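Long-range contacts in methylenetetrahydrofolate--tRNA-(uracil-5-)-methyltransferase TrmFO (Thermus thermophilus, PDB 3G5S), which catalyses the folate- and FAD-dependent methylation of uridine 54 in tRNA to 5-methyluridine: residues A[13-18]-A[76-81]; A[44-49]-A[103-108]. One frame throughout, in Å; residues are numbered along the deposited sequence.

In the fold
The four segments alternate along the chain, 13-18, 44-49, 76-81 and 103-108, so the connections of the two contacts cross. Their centres lie about 9 Å apart in the FAD-binding Rossmann-type fold. Contact 1 joins helix 11-22, into which strand 4-7 of the parallel sheet leads, to the start of helix 77-84; contact 2 sets the loop that follows strand 27-30 of the same sheet against helix 97-109. The contacts touch directly: Ser14 packs on Phe46, Trp18 on Arg107 and Ala81 on Ile104, while Glu80 hydrogen-bonds to Tyr103. The three helices and the loop thus pack together, with a largely buried core, beside the glycine-rich turn at the FAD.

Contact 1 of 2, residues A[13-18]-A[76-81]; sequences GSEAAW and SLVMEA
Glu15 on helix 11-22 presents its carboxylate to the N-terminal end of helix 77-84 and gathers three hydrogen bonds there. Glu15 OE2 takes the backbone N of Leu77 at 2.8 Å through its syn lone pair, on the side of the other oxygen. Glu15 OE1 accepts two bonds. Val78 N reaches Glu15 OE1 at 2.9 Å from the syn side, a little out of the carboxylate plane and nearly straight. Ser76 OG donates to Glu15 OE1 at 2.7 Å from above that plane, 51° out of it. A bend in the Glu15 chain (chi2 71°) turns the carboxylate onto the helix end, and the three donors together should hold it from rotating. The buried carboxylate faces the first amides of a helix, whose dipole would probably favour its charged form.

Ser76 is the N-cap of helix 77-84: the OG that donates to Glu15 also accepts from the backbone N of selenomethionine Met79, 3.0 Å away, closing the first turn. Helix 11-22 is the one that follows the glycine-rich turn of a Rossmann-type fold, with Gly13 among the residues predicted to bind FAD; the Glu15 side chain lies about 8 Å from the bound cofactor. The axes of the two short helical segments run 113° apart.

The rest is apolar packing and one water bridge. Leu77 lays its CB over one face of the Trp18 indole, 3.7 Å from the centroid of the five-membered ring, a CH-pi contact, and its CD2 sits over the same ring system toward the rim. At the indole edge, a water in the ring plane accepts from Trp18 NE1 at 2.9 Å and donates to Glu80 OE2 at 2.8 Å, bridging the helices.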
loop_
_atom_site.group_PDB
_atom_site.type_symbol
_atom_site.label_atom_id
_atom_site.label_comp_id
_atom_site.label_asym_id
_atom_site.label_seq_id
_atom_site.Cartn_x
_atom_site.Cartn_y
_atom_site.Cartn_z
ATOM N N GLY A 13 -4.522 0.180 -13.861
ATOM C CA GLY A 13 -5.245 0.721 -14.991
ATOM C C GLY A 13 -5.915 -0.373 -15.795
ATOM O O GLY A 13 -7.020 -0.189 -16.318
ATOM N N SER A 14 -5.255 -1.524 -15.907
ATOM C CA SER A 14 -5.854 -2.630 -16.632
ATOM C C SER A 14 -7.138 -3.084 -15.941
ATOM O O SER A 14 -8.157 -3.328 -16.600
ATOM C CB SER A 14 -4.874 -3.795 -16.762
ATOM O OG SER A 14 -3.781 -3.470 -17.609
ATOM N N GLU A 15 -7.097 -3.204 -14.617
ATOM C CA GLU A 15 -8.289 -3.610 -13.896
ATOM C C GLU A 15 -9.372 -2.533 -13.921
ATOM O O GLU A 15 -10.556 -2.844 -14.051
ATOM C CB GLU A 15 -7.970 -4.007 -12.456
ATOM C CG GLU A 15 -9.098 -4.788 -11.823
ATOM C CD GLU A 15 -9.217 -6.188 -12.399
ATOM O OE1 GLU A 15 -8.293 -6.998 -12.152
ATOM O OE2 GLU A 15 -10.225 -6.491 -13.086
ATOM N N ALA A 16 -8.977 -1.268 -13.800
ATOM C CA ALA A 16 -9.952 -0.186 -13.882
ATOM C C ALA A 16 -10.671 -0.219 -15.230
ATOM O O ALA A 16 -11.905 -0.134 -15.296
ATOM C CB ALA A 16 -9.281 1.163 -13.667
ATOM N N ALA A 17 -9.896 -0.342 -16.307
ATOM C CA ALA A 17 -10.465 -0.413 -17.648
ATOM C C ALA A 17 -11.426 -1.587 -17.770
ATOM O O ALA A 17 -12.523 -1.444 -18.299
ATOM C CB ALA A 17 -9.362 -0.506 -18.694
ATOM N N TRP A 18 -11.023 -2.752 -17.277
ATOM C CA TRP A 18 -11.877 -3.924 -17.398
ATOM C C TRP A 18 -13.202 -3.717 -16.669
ATOM O O TRP A 18 -14.260 -4.147 -17.139
ATOM C CB TRP A 18 -11.151 -5.147 -16.846
ATOM C CG TRP A 18 -11.821 -6.440 -17.162
ATOM C CD1 TRP A 18 -12.343 -7.333 -16.274
ATOM C CD2 TRP A 18 -12.016 -7.005 -18.464
ATOM N NE1 TRP A 18 -12.862 -8.417 -16.945
ATOM C CE2 TRP A 18 -12.673 -8.239 -18.291
ATOM C CE3 TRP A 18 -11.709 -6.578 -19.763
ATOM C CZ2 TRP A 18 -13.024 -9.052 -19.368
ATOM C CZ3 TRP A 18 -12.054 -7.389 -20.829
ATOM C CH2 TRP A 18 -12.706 -8.611 -20.625
ATOM N N SER A 76 -12.330 -10.023 -11.149
ATOM C CA SER A 76 -11.089 -9.364 -11.549
ATOM C C SER A 76 -10.396 -10.028 -12.740
ATOM O O SER A 76 -10.168 -11.246 -12.746
ATOM C CB SER A 76 -10.141 -9.357 -10.338
ATOM O OG SER A 76 -8.784 -9.168 -10.697
ATOM N N LEU A 77 -10.031 -9.218 -13.731
ATOM C CA LEU A 77 -9.251 -9.699 -14.860
ATOM C C LEU A 77 -7.860 -10.146 -14.424
ATOM O O LEU A 77 -7.325 -11.143 -14.915
ATOM C CB LEU A 77 -9.140 -8.603 -15.918
ATOM C CG LEU A 77 -8.335 -8.927 -17.175
ATOM C CD1 LEU A 77 -8.948 -10.096 -17.923
ATOM C CD2 LEU A 77 -8.261 -7.695 -18.066
ATOM N N VAL A 78 -7.256 -9.388 -13.520
ATOM C CA VAL A 78 -5.952 -9.754 -12.986
ATOM C C VAL A 78 -6.002 -11.133 -12.319
ATOM O O VAL A 78 -5.113 -11.954 -12.535
ATOM C CB VAL A 78 -5.409 -8.658 -12.044
ATOM C CG1 VAL A 78 -4.280 -9.179 -11.164
ATOM C CG2 VAL A 78 -4.939 -7.462 -12.875
HETATM N N MSE A 79 -7.050 -11.410 -11.547
HETATM C CA MSE A 79 -7.151 -12.734 -10.933
HETATM C C MSE A 79 -7.415 -13.838 -11.962
HETATM O O MSE A 79 -6.890 -14.936 -11.819
HETATM C CB MSE A 79 -8.194 -12.759 -9.818
HETATM C CG MSE A 79 -7.796 -11.964 -8.588
HETATM SE SE MSE A 79 -6.085 -12.487 -7.825
HETATM C CE MSE A 79 -6.522 -14.345 -7.446
ATOM N N GLU A 80 -8.209 -13.557 -12.994
ATOM C CA GLU A 80 -8.406 -14.528 -14.069
ATOM C C GLU A 80 -7.067 -14.875 -14.701
ATOM O O GLU A 80 -6.732 -16.044 -14.905
ATOM C CB GLU A 80 -9.324 -13.965 -15.150
ATOM C CG GLU A 80 -10.772 -13.821 -14.760
ATOM C CD GLU A 80 -11.658 -13.417 -15.932
ATOM O OE1 GLU A 80 -11.160 -13.334 -17.076
ATOM O OE2 GLU A 80 -12.854 -13.170 -15.699
ATOM N N ALA A 81 -6.308 -13.835 -15.031
ATOM C CA ALA A 81 -5.015 -14.016 -15.659
ATOM C C ALA A 81 -4.086 -14.807 -14.756
ATOM O O ALA A 81 -3.350 -15.672 -15.224
ATOM C CB ALA A 81 -4.401 -12.661 -15.986
HETATM O O HOH W 1 -14.090 -10.712 -15.602
#

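Contact 2 of 2, residues A[44-49]-A[103-108]; sequences DRFAEI and YITERL
Thr105 OG1 accepts the backbone N-H of Phe46 at 2.9 Å, a bent bond (137°) that ties the loop to the flank of helix 97-109. With chi1 at -60°, OG1 sits beside the threonine's own backbone N and anti to its carbonyl carbon, where it meets both the Phe46 N-H and the Ser101 carbonyl one turn earlier, while CG2 is turned to the ring. Phe46 and Ala47 form the tightly packed part. Thr105 CG2 lies over one face of the Phe46 ring toward its rim, and Leu108 CD1 comes obliquely to within 3.8 Å of Phe46 CD2. Alongside, the Ala47 methyl meets the end of Ile104, CB to CD1 3.6 Å. Arg45 to Glu48 make a type II turn, in which Ala47 takes a left-handed backbone conformation (phi 59°) and hydrogen-bonds by its backbone to Ala9, a predicted FAD-binding residue.

The side toward solvent is looser. Arg45 passes across Thr105 with only its aliphatic part close, CD 3.6 Å from OG1, while its guanidinium goes to a salt bridge with Glu98 and a hydrogen bond with Ser101.

A valine in place of Thr105 would probably leave the Phe46 amide without its acceptor and loosen the loop from the helix. The Ser101 carbonyl can only accept, so the Thr105 hydroxyl acts as donor within its helix and acceptor toward the loop.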
loop_
_atom_site.group_PDB
_atom_site.type_symbol
_atom_site.label_atom_id
_atom_site.label_comp_id
_atom_site.label_asym_id
_atom_site.label_seq_id
_atom_site.Cartn_x
_atom_site.Cartn_y
_atom_site.Cartn_z
ATOM N N ASP A 44 5.606 -3.917 -24.205
ATOM C CA ASP A 44 4.456 -3.115 -24.603
ATOM C C ASP A 44 3.154 -3.626 -23.981
ATOM O O ASP A 44 2.077 -3.123 -24.296
ATOM C CB ASP A 44 4.331 -3.081 -26.132
ATOM C CG ASP A 44 4.063 -4.451 -26.735
ATOM O OD1 ASP A 44 3.898 -5.427 -25.979
ATOM O OD2 ASP A 44 4.019 -4.554 -27.978
ATOM N N ARG A 45 3.264 -4.612 -23.094
ATOM C CA ARG A 45 2.099 -5.319 -22.575
ATOM C C ARG A 45 1.400 -4.570 -21.455
ATOM O O ARG A 45 2.041 -3.913 -20.635
ATOM C CB ARG A 45 2.514 -6.689 -22.043
ATOM C CG ARG A 45 3.045 -7.637 -23.096
ATOM C CD ARG A 45 1.915 -8.354 -23.806
ATOM N NE ARG A 45 2.414 -9.408 -24.686
ATOM C CZ ARG A 45 2.747 -10.631 -24.280
ATOM N NH1 ARG A 45 3.188 -11.522 -25.158
ATOM N NH2 ARG A 45 2.640 -10.964 -23.000
ATOM N N PHE A 46 0.079 -4.689 -21.407
ATOM C CA PHE A 46 -0.671 -4.189 -20.269
ATOM C C PHE A 46 -0.412 -5.087 -19.064
ATOM O O PHE A 46 -0.299 -6.304 -19.197
ATOM C CB PHE A 46 -2.168 -4.151 -20.562
ATOM C CG PHE A 46 -2.536 -3.374 -21.802
ATOM C CD1 PHE A 46 -1.703 -2.379 -22.305
ATOM C CD2 PHE A 46 -3.735 -3.620 -22.450
ATOM C CE1 PHE A 46 -2.057 -1.663 -23.444
ATOM C CE2 PHE A 46 -4.089 -2.911 -23.586
ATOM C CZ PHE A 46 -3.250 -1.936 -24.078
ATOM N N ALA A 47 -0.320 -4.468 -17.893
ATOM C CA ALA A 47 -0.134 -5.182 -16.638
ATOM C C ALA A 47 1.148 -6.017 -16.627
ATOM O O ALA A 47 1.207 -7.097 -16.048
ATOM C CB ALA A 47 -1.359 -6.037 -16.310
ATOM N N GLU A 48 2.188 -5.494 -17.264
ATOM C CA GLU A 48 3.507 -6.087 -17.154
ATOM C C GLU A 48 3.924 -6.171 -15.690
ATOM O O GLU A 48 3.792 -5.200 -14.941
ATOM C CB GLU A 48 4.531 -5.260 -17.939
ATOM C CG GLU A 48 5.967 -5.731 -17.748
ATOM C CD GLU A 48 6.990 -4.942 -18.568
ATOM O OE1 GLU A 48 6.611 -4.216 -19.511
ATOM O OE2 GLU A 48 8.192 -5.057 -18.259
ATOM N N ILE A 49 4.430 -7.337 -15.303
ATOM C CA ILE A 49 4.953 -7.572 -13.967
ATOM C C ILE A 49 6.451 -7.276 -14.001
ATOM O O ILE A 49 7.205 -7.969 -14.678
ATOM C CB ILE A 49 4.727 -9.044 -13.561
ATOM C CG1 ILE A 49 3.229 -9.355 -13.480
ATOM C CG2 ILE A 49 5.438 -9.367 -12.252
ATOM C CD1 ILE A 49 2.558 -8.819 -12.233
ATOM N N TYR A 103 -2.500 -12.465 -21.558
ATOM C CA TYR A 103 -3.939 -12.674 -21.423
ATOM C C TYR A 103 -4.664 -11.357 -21.169
ATOM O O TYR A 103 -5.686 -11.067 -21.790
ATOM C CB TYR A 103 -4.223 -13.675 -20.295
ATOM C CG TYR A 103 -5.690 -13.939 -20.025
ATOM C CD1 TYR A 103 -6.382 -14.918 -20.725
ATOM C CD2 TYR A 103 -6.378 -13.223 -19.056
ATOM C CE1 TYR A 103 -7.721 -15.164 -20.470
ATOM C CE2 TYR A 103 -7.715 -13.465 -18.794
ATOM C CZ TYR A 103 -8.381 -14.433 -19.505
ATOM O OH TYR A 103 -9.713 -14.677 -19.248
ATOM N N ILE A 104 -4.136 -10.561 -20.247
ATOM C CA ILE A 104 -4.740 -9.277 -19.919
ATOM C C ILE A 104 -4.771 -8.358 -21.142
ATOM O O ILE A 104 -5.783 -7.717 -21.434
ATOM C CB ILE A 104 -3.991 -8.619 -18.745
ATOM C CG1 ILE A 104 -4.216 -9.444 -17.470
ATOM C CG2 ILE A 104 -4.441 -7.186 -18.549
ATOM C CD1 ILE A 104 -3.328 -9.060 -16.320
ATOM N N THR A 105 -3.657 -8.311 -21.860
ATOM C CA THR A 105 -3.543 -7.458 -23.032
ATOM C C THR A 105 -4.528 -7.886 -24.119
ATOM O O THR A 105 -5.180 -7.053 -24.741
ATOM C CB THR A 105 -2.110 -7.466 -23.580
ATOM O OG1 THR A 105 -1.213 -6.978 -22.574
ATOM C CG2 THR A 105 -2.010 -6.586 -24.814
ATOM N N GLU A 106 -4.639 -9.193 -24.339
ATOM C CA GLU A 106 -5.575 -9.717 -25.330
ATOM C C GLU A 106 -7.034 -9.422 -24.974
ATOM O O GLU A 106 -7.809 -8.986 -25.829
ATOM C CB GLU A 106 -5.374 -11.221 -25.527
ATOM C CG GLU A 106 -4.023 -11.601 -26.112
ATOM C CD GLU A 106 -3.909 -13.090 -26.395
ATOM O OE1 GLU A 106 -4.883 -13.675 -26.917
ATOM O OE2 GLU A 106 -2.844 -13.675 -26.099
ATOM N N ARG A 107 -7.413 -9.655 -23.718
ATOM C CA ARG A 107 -8.805 -9.456 -23.317
ATOM C C ARG A 107 -9.204 -7.989 -23.441
ATOM O O ARG A 107 -10.288 -7.673 -23.914
ATOM C CB ARG A 107 -9.068 -9.958 -21.889
ATOM C CG ARG A 107 -9.001 -11.475 -21.691
ATOM C CD ARG A 107 -9.920 -12.250 -22.622
ATOM N NE ARG A 107 -11.322 -11.839 -22.565
ATOM C CZ ARG A 107 -12.182 -12.201 -21.616
ATOM N NH1 ARG A 107 -11.786 -12.965 -20.608
ATOM N NH2 ARG A 107 -13.443 -11.791 -21.667
ATOM N N LEU A 108 -8.324 -7.093 -23.007
ATOM C CA LEU A 108 -8.597 -5.664 -23.103
ATOM C C LEU A 108 -8.622 -5.187 -24.552
ATOM O O LEU A 108 -9.588 -4.566 -25.000
ATOM C CB LEU A 108 -7.567 -4.870 -22.301
ATOM C CG LEU A 108 -7.839 -4.828 -20.799
ATOM C CD1 LEU A 108 -6.616 -4.371 -20.028
ATOM C CD2 LEU A 108 -9.032 -3.939 -20.503
#